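Local coordinates for putative alpha-ketoglutarate-dependent taurine dioxygenase (PDB 5HSX), which probably acts as an iron-dependent dioxygenase that uses 2-oxoglutarate as co-substrate, at residues Gly80-Gly85 with Tyr289-Val294; Pro132-Ile137 with Phe265-Ala270. One frame throughout, in Å; residues are numbered along the deposited sequence.

Contact 1 (Gly80-Gly85 with Tyr289-Val294); sequences GELTLG and YRTTLV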
loop_
_atom_site.group_PDB
_atom_site.type_symbol
_atom_site.label_atom_id
_atom_site.label_comp_id
_atom_site.label_asym_id
_atom_site.label_seq_id
_atom_site.Cartn_x
_atom_site.Cartn_y
_atom_site.Cartn_z
ATOM N N GLY B 80 -1.933 24.893 15.978
ATOM C CA GLY B 80 -0.799 25.664 15.509
ATOM C C GLY B 80 -1.248 26.869 14.708
ATOM O O GLY B 80 -2.426 27.226 14.696
ATOM N N GLU B 81 -0.267 27.499 14.058
ATOM C CA GLU B 81 -0.504 28.656 13.201
ATOM C C GLU B 81 -0.767 28.187 11.776
ATOM O O GLU B 81 -0.011 27.373 11.236
ATOM C CB GLU B 81 0.696 29.604 13.210
ATOM C CG GLU B 81 0.825 30.459 14.430
ATOM C CD GLU B 81 -0.289 31.471 14.504
ATOM O OE1 GLU B 81 -1.282 31.200 15.210
ATOM O OE2 GLU B 81 -0.181 32.518 13.831
ATOM N N LEU B 82 -1.819 28.719 11.161
ATOM C CA LEU B 82 -2.160 28.331 9.797
ATOM C C LEU B 82 -1.230 29.010 8.800
ATOM O O LEU B 82 -0.920 30.195 8.932
ATOM C CB LEU B 82 -3.609 28.716 9.484
ATOM C CG LEU B 82 -4.796 27.876 9.971
ATOM C CD1 LEU B 82 -4.747 26.517 9.345
ATOM C CD2 LEU B 82 -4.858 27.760 11.486
ATOM N N THR B 83 -0.805 28.268 7.777
ATOM C CA THR B 83 -0.140 28.915 6.656
ATOM C C THR B 83 -1.161 29.710 5.849
ATOM O O THR B 83 -2.348 29.379 5.810
ATOM C CB THR B 83 0.565 27.886 5.758
ATOM O OG1 THR B 83 -0.410 27.099 5.070
ATOM C CG2 THR B 83 1.441 26.968 6.592
ATOM N N LEU B 84 -0.693 30.791 5.232
ATOM C CA LEU B 84 -1.525 31.676 4.429
ATOM C C LEU B 84 -1.104 31.537 2.975
ATOM O O LEU B 84 0.081 31.680 2.651
ATOM C CB LEU B 84 -1.405 33.122 4.914
ATOM C CG LEU B 84 -1.802 33.249 6.385
ATOM C CD1 LEU B 84 -1.501 34.636 6.908
ATOM C CD2 LEU B 84 -3.274 32.924 6.576
ATOM N N GLY B 85 -2.078 31.276 2.108
ATOM C CA GLY B 85 -1.849 30.562 0.863
ATOM C C GLY B 85 -1.206 31.327 -0.272
ATOM O O GLY B 85 -0.454 32.288 -0.075
ATOM N N TYR B 289 -10.188 19.719 0.711
ATOM C CA TYR B 289 -9.620 20.994 1.129
ATOM C C TYR B 289 -8.589 20.733 2.208
ATOM O O TYR B 289 -8.775 19.843 3.045
ATOM C CB TYR B 289 -10.694 21.961 1.644
ATOM C CG TYR B 289 -11.685 22.335 0.579
ATOM C CD1 TYR B 289 -11.402 23.340 -0.342
ATOM C CD2 TYR B 289 -12.898 21.667 0.475
ATOM C CE1 TYR B 289 -12.319 23.675 -1.344
ATOM C CE2 TYR B 289 -13.813 21.996 -0.509
ATOM C CZ TYR B 289 -13.518 22.997 -1.411
ATOM O OH TYR B 289 -14.435 23.310 -2.383
ATOM N N ARG B 290 -7.499 21.500 2.175
ATOM C CA ARG B 290 -6.369 21.283 3.061
ATOM C C ARG B 290 -6.006 22.582 3.762
ATOM O O ARG B 290 -6.054 23.663 3.166
ATOM C CB ARG B 290 -5.135 20.743 2.305
ATOM C CG ARG B 290 -3.893 20.648 3.188
ATOM C CD ARG B 290 -2.689 19.958 2.555
ATOM N NE ARG B 290 -2.477 20.275 1.148
ATOM C CZ ARG B 290 -1.909 21.385 0.686
ATOM N NH1 ARG B 290 -1.501 22.333 1.514
ATOM N NH2 ARG B 290 -1.755 21.554 -0.618
ATOM N N THR B 291 -5.672 22.469 5.036
ATOM C CA THR B 291 -4.970 23.518 5.760
ATOM C C THR B 291 -3.629 22.947 6.191
ATOM O O THR B 291 -3.469 21.726 6.302
ATOM C CB THR B 291 -5.759 23.982 6.984
ATOM O OG1 THR B 291 -5.991 22.857 7.843
ATOM C CG2 THR B 291 -7.102 24.590 6.570
ATOM N N THR B 292 -2.640 23.815 6.406
ATOM C CA THR B 292 -1.377 23.319 6.933
ATOM C C THR B 292 -0.876 24.273 8.007
ATOM O O THR B 292 -1.232 25.456 8.042
ATOM C CB THR B 292 -0.294 23.088 5.842
ATOM O OG1 THR B 292 0.378 24.300 5.524
ATOM C CG2 THR B 292 -0.894 22.518 4.553
ATOM N N LEU B 293 -0.076 23.724 8.907
ATOM C CA LEU B 293 0.388 24.429 10.091
ATOM C C LEU B 293 1.865 24.766 9.941
ATOM O O LEU B 293 2.664 23.907 9.551
ATOM C CB LEU B 293 0.150 23.583 11.341
ATOM C CG LEU B 293 -1.301 23.139 11.569
ATOM C CD1 LEU B 293 -1.418 22.327 12.857
ATOM C CD2 LEU B 293 -2.243 24.337 11.607
ATOM N N VAL B 294 2.215 26.014 10.274
ATOM C CA VAL B 294 3.582 26.515 10.123
ATOM C C VAL B 294 4.536 25.727 11.011
ATOM O O VAL B 294 4.282 25.538 12.206
ATOM C CB VAL B 294 3.617 28.018 10.460
ATOM C CG1 VAL B 294 5.046 28.572 10.412
ATOM C CG2 VAL B 294 2.687 28.801 9.521
HETATM O O HOH W 1 2.102 25.704 13.881
HETATM O O HOH W 2 -3.323 26.607 5.926
#
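Thr83 lies against Thr292 where the loop after helix 69-77 meets the end of strand 287-293. Two backbone hydrogen bonds join the segments. Val294 N donates a hydrogen bond to Glu81 O at 2.8 Å. Thr83 N reaches Thr292 O at 2.9 Å. Together they make a single beta bridge, Leu82 with Leu293. The segments run 104° apart, and no longer ladder forms between them.

The Thr83 side chain carries much of the contact. Its CB sits 3.6 Å from Thr292 OG1. One branch, OG1, hydrogen-bonds Thr292 OG1 at 2.9 Å; either hydroxyl could be the donor. The same Thr83 oxygen also bonds to the hydroxyl of Tyr99, so it has a partner on each of two strands. The other branch, CG2, stands beside the backbone N and anti to the carbonyl carbon. This Thr83 methyl lies closest to Thr292 OG1, at 3.1 Å, and also touches Val294 CG2.

Leu82 starts away from the strand, but CD1 turns back to Thr291 CB at 3.6 Å. It also touches Leu293 CD2.

Two waters fill out the bridge. Water 1 accepts from Glu81 N and donates to Val294 O. Water 2 accepts from Thr292 N and can donate to Thr83 O, among other acceptors in reach.

Leu82 also packs on Ser76 and Ala77 of helix 69-77, and Thr291 OG1 hydrogen-bonds Ser76. Strand 287-293 lies between strands 135-140 and 99-101 in the mixed sheet. The contact therefore ties the loop leaving the helix to an inner strand of that sheet.

Contact 2 (Pro132-Ile137 with Phe265-Ala270); sequences PPWASI and FWDNRA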
loop_
_atom_site.group_PDB
_atom_site.type_symbol
_atom_site.label_atom_id
_atom_site.label_comp_id
_atom_site.label_asym_id
_atom_site.label_seq_id
_atom_site.Cartn_x
_atom_site.Cartn_y
_atom_site.Cartn_z
ATOM N N PRO B 132 9.588 23.667 6.563
ATOM C CA PRO B 132 8.415 22.962 6.040
ATOM C C PRO B 132 7.295 22.949 7.059
ATOM O O PRO B 132 7.542 22.979 8.281
ATOM C CB PRO B 132 8.948 21.545 5.766
ATOM C CG PRO B 132 10.454 21.724 5.639
ATOM C CD PRO B 132 10.772 22.788 6.652
ATOM N N PRO B 133 6.039 22.903 6.610
ATOM C CA PRO B 133 4.921 22.862 7.564
ATOM C C PRO B 133 4.993 21.598 8.408
ATOM O O PRO B 133 5.338 20.522 7.916
ATOM C CB PRO B 133 3.677 22.867 6.663
ATOM C CG PRO B 133 4.165 22.332 5.348
ATOM C CD PRO B 133 5.568 22.871 5.211
ATOM N N TRP B 134 4.689 21.732 9.698
ATOM C CA TRP B 134 4.821 20.554 10.546
ATOM C C TRP B 134 3.642 19.597 10.417
ATOM O O TRP B 134 3.794 18.414 10.736
ATOM C CB TRP B 134 5.034 20.968 12.007
ATOM C CG TRP B 134 3.819 21.379 12.788
ATOM C CD1 TRP B 134 3.353 22.657 12.991
ATOM C CD2 TRP B 134 2.956 20.514 13.535
ATOM N NE1 TRP B 134 2.242 22.630 13.809
ATOM C CE2 TRP B 134 1.976 21.327 14.151
ATOM C CE3 TRP B 134 2.919 19.127 13.748
ATOM C CZ2 TRP B 134 0.967 20.798 14.955
ATOM C CZ3 TRP B 134 1.912 18.605 14.546
ATOM C CH2 TRP B 134 0.946 19.441 15.137
ATOM N N ALA B 135 2.487 20.065 9.942
ATOM C CA ALA B 135 1.319 19.199 9.850
ATOM C C ALA B 135 0.388 19.723 8.776
ATOM O O ALA B 135 0.422 20.904 8.417
ATOM C CB ALA B 135 0.560 19.119 11.181
ATOM N N SER B 136 -0.472 18.835 8.292
ATOM C CA SER B 136 -1.544 19.235 7.395
ATOM C C SER B 136 -2.834 18.554 7.832
ATOM O O SER B 136 -2.813 17.461 8.406
ATOM C CB SER B 136 -1.224 18.880 5.933
ATOM O OG SER B 136 0.160 19.043 5.649
ATOM N N ILE B 137 -3.954 19.209 7.538
ATOM C CA ILE B 137 -5.282 18.694 7.841
ATOM C C ILE B 137 -6.086 18.732 6.551
ATOM O O ILE B 137 -6.417 19.816 6.052
ATOM C CB ILE B 137 -5.975 19.502 8.947
ATOM C CG1 ILE B 137 -5.152 19.418 10.233
ATOM C CG2 ILE B 137 -7.410 19.000 9.154
ATOM C CD1 ILE B 137 -5.489 20.454 11.240
ATOM N N PHE B 265 -5.143 13.973 9.391
ATOM C CA PHE B 265 -4.332 14.940 10.132
ATOM C C PHE B 265 -2.981 14.268 10.339
ATOM O O PHE B 265 -2.892 13.285 11.083
ATOM C CB PHE B 265 -5.023 15.267 11.464
ATOM C CG PHE B 265 -4.367 16.349 12.314
ATOM C CD1 PHE B 265 -3.265 17.079 11.887
ATOM C CD2 PHE B 265 -4.903 16.632 13.563
ATOM C CE1 PHE B 265 -2.717 18.072 12.697
ATOM C CE2 PHE B 265 -4.359 17.616 14.378
ATOM C CZ PHE B 265 -3.259 18.335 13.946
ATOM N N TRP B 266 -1.935 14.737 9.655
ATOM C CA TRP B 266 -0.663 14.026 9.722
ATOM C C TRP B 266 0.487 14.938 10.125
ATOM O O TRP B 266 0.463 16.151 9.897
ATOM C CB TRP B 266 -0.311 13.321 8.405
ATOM C CG TRP B 266 -0.045 14.185 7.203
ATOM C CD1 TRP B 266 1.170 14.639 6.773
ATOM C CD2 TRP B 266 -1.003 14.617 6.229
ATOM N NE1 TRP B 266 1.021 15.356 5.606
ATOM C CE2 TRP B 266 -0.301 15.354 5.249
ATOM C CE3 TRP B 266 -2.386 14.468 6.099
ATOM C CZ2 TRP B 266 -0.940 15.939 4.147
ATOM C CZ3 TRP B 266 -3.019 15.045 4.995
ATOM C CH2 TRP B 266 -2.293 15.780 4.044
ATOM N N ASP B 267 1.494 14.309 10.729
ATOM C CA ASP B 267 2.689 14.975 11.245
ATOM C C ASP B 267 3.768 14.867 10.170
ATOM O O ASP B 267 4.384 13.813 9.998
ATOM C CB ASP B 267 3.132 14.328 12.558
ATOM C CG ASP B 267 4.320 15.041 13.198
ATOM O OD1 ASP B 267 4.958 15.881 12.526
ATOM O OD2 ASP B 267 4.627 14.740 14.369
ATOM N N ASN B 268 4.000 15.971 9.452
ATOM C CA ASN B 268 5.004 16.019 8.390
ATOM C C ASN B 268 6.431 15.879 8.896
ATOM O O ASN B 268 7.343 15.698 8.085
ATOM C CB ASN B 268 4.910 17.336 7.633
ATOM C CG ASN B 268 3.749 17.385 6.700
ATOM O OD1 ASN B 268 3.585 16.508 5.844
ATOM N ND2 ASN B 268 2.924 18.421 6.843
ATOM N N ARG B 269 6.667 16.006 10.192
ATOM C CA ARG B 269 8.018 15.806 10.674
ATOM C C ARG B 269 8.386 14.336 10.780
ATOM O O ARG B 269 9.571 14.023 10.955
ATOM C CB ARG B 269 8.179 16.502 12.026
ATOM C CG ARG B 269 7.742 17.960 11.950
ATOM C CD ARG B 269 7.516 18.550 13.313
ATOM N NE ARG B 269 6.428 17.875 14.005
ATOM C CZ ARG B 269 5.929 18.275 15.174
ATOM N NH1 ARG B 269 6.404 19.365 15.770
ATOM N NH2 ARG B 269 4.949 17.588 15.740
ATOM N N ALA B 270 7.407 13.431 10.656
ATOM C CA ALA B 270 7.634 12.005 10.839
ATOM C C ALA B 270 7.046 11.152 9.722
ATOM O O ALA B 270 7.034 9.924 9.854
ATOM C CB ALA B 270 7.057 11.537 12.181
#
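Ser136 and Trp266 form the antiparallel hydrogen-bonded pair of this buried contact. Trp266 N donates to Ser136 O at 3.1 Å, and Ser136 N returns a bond to Trp266 O. The strands belong to the double-stranded beta-helix (cupin-type) core of this family, and their Ser136 and Trp266 face adjoins the metal site.

In this regular ladder Ser136 CB lies over one face of the Trp266 ring. With chi1 near -175° the Phe265 ring swings clear of its own backbone N and lies alongside Ile137, whose CG1 covers one face, while Ala135 CB meets its edge.

The turn is irregular but just as close. Asn268 N bonds Trp134 O at 2.8 Å, and Asn268 ND2 bonds Ser136 OG at 3.1 Å. Arg269 grips Asp267 side-on with NE and NH2; its backbone N closes an Asx turn on OD1. Trp134 CE3 lies over the guanidinium face, 3.2 Å from Arg269 NH2. His210 NE2 hydrogen-bonds Asp267 OD2, and Glu212 forms a salt bridge with Arg269 NH2. All touching residues are buried, but an ethanediol, probably from the crystallisation liquor, lies about 3 Å from the Arg269 side chain.

Helices 44-57 and 69-77 cover the Phe265 and Ile137 side, and strands 59-62 and 287-293 flank the pair.

Contacts 1 and 2 lie on one mixed sheet, with centres 10 Å apart. Strand 287-293 of contact 1 pairs with strand 135-140 of contact 2. Probable hydrogen bonds join them: Ile137 N with Thr291 O at 2.8 Å, and Leu293 N with Ala135 O at 2.9 Å. Along the chain, contact 2 is nested inside the loop closed by contact 1. A sodium ion held by His123, Asp125, His273 and Asn323 lies about 8 Å from the Thr292 side chain and about 5 Å from that of Trp266. Its His-Asp-His ligands are consistent with the iron site of this family. Trp266 also meets the His273 ring, so contact 2 borders the site directly.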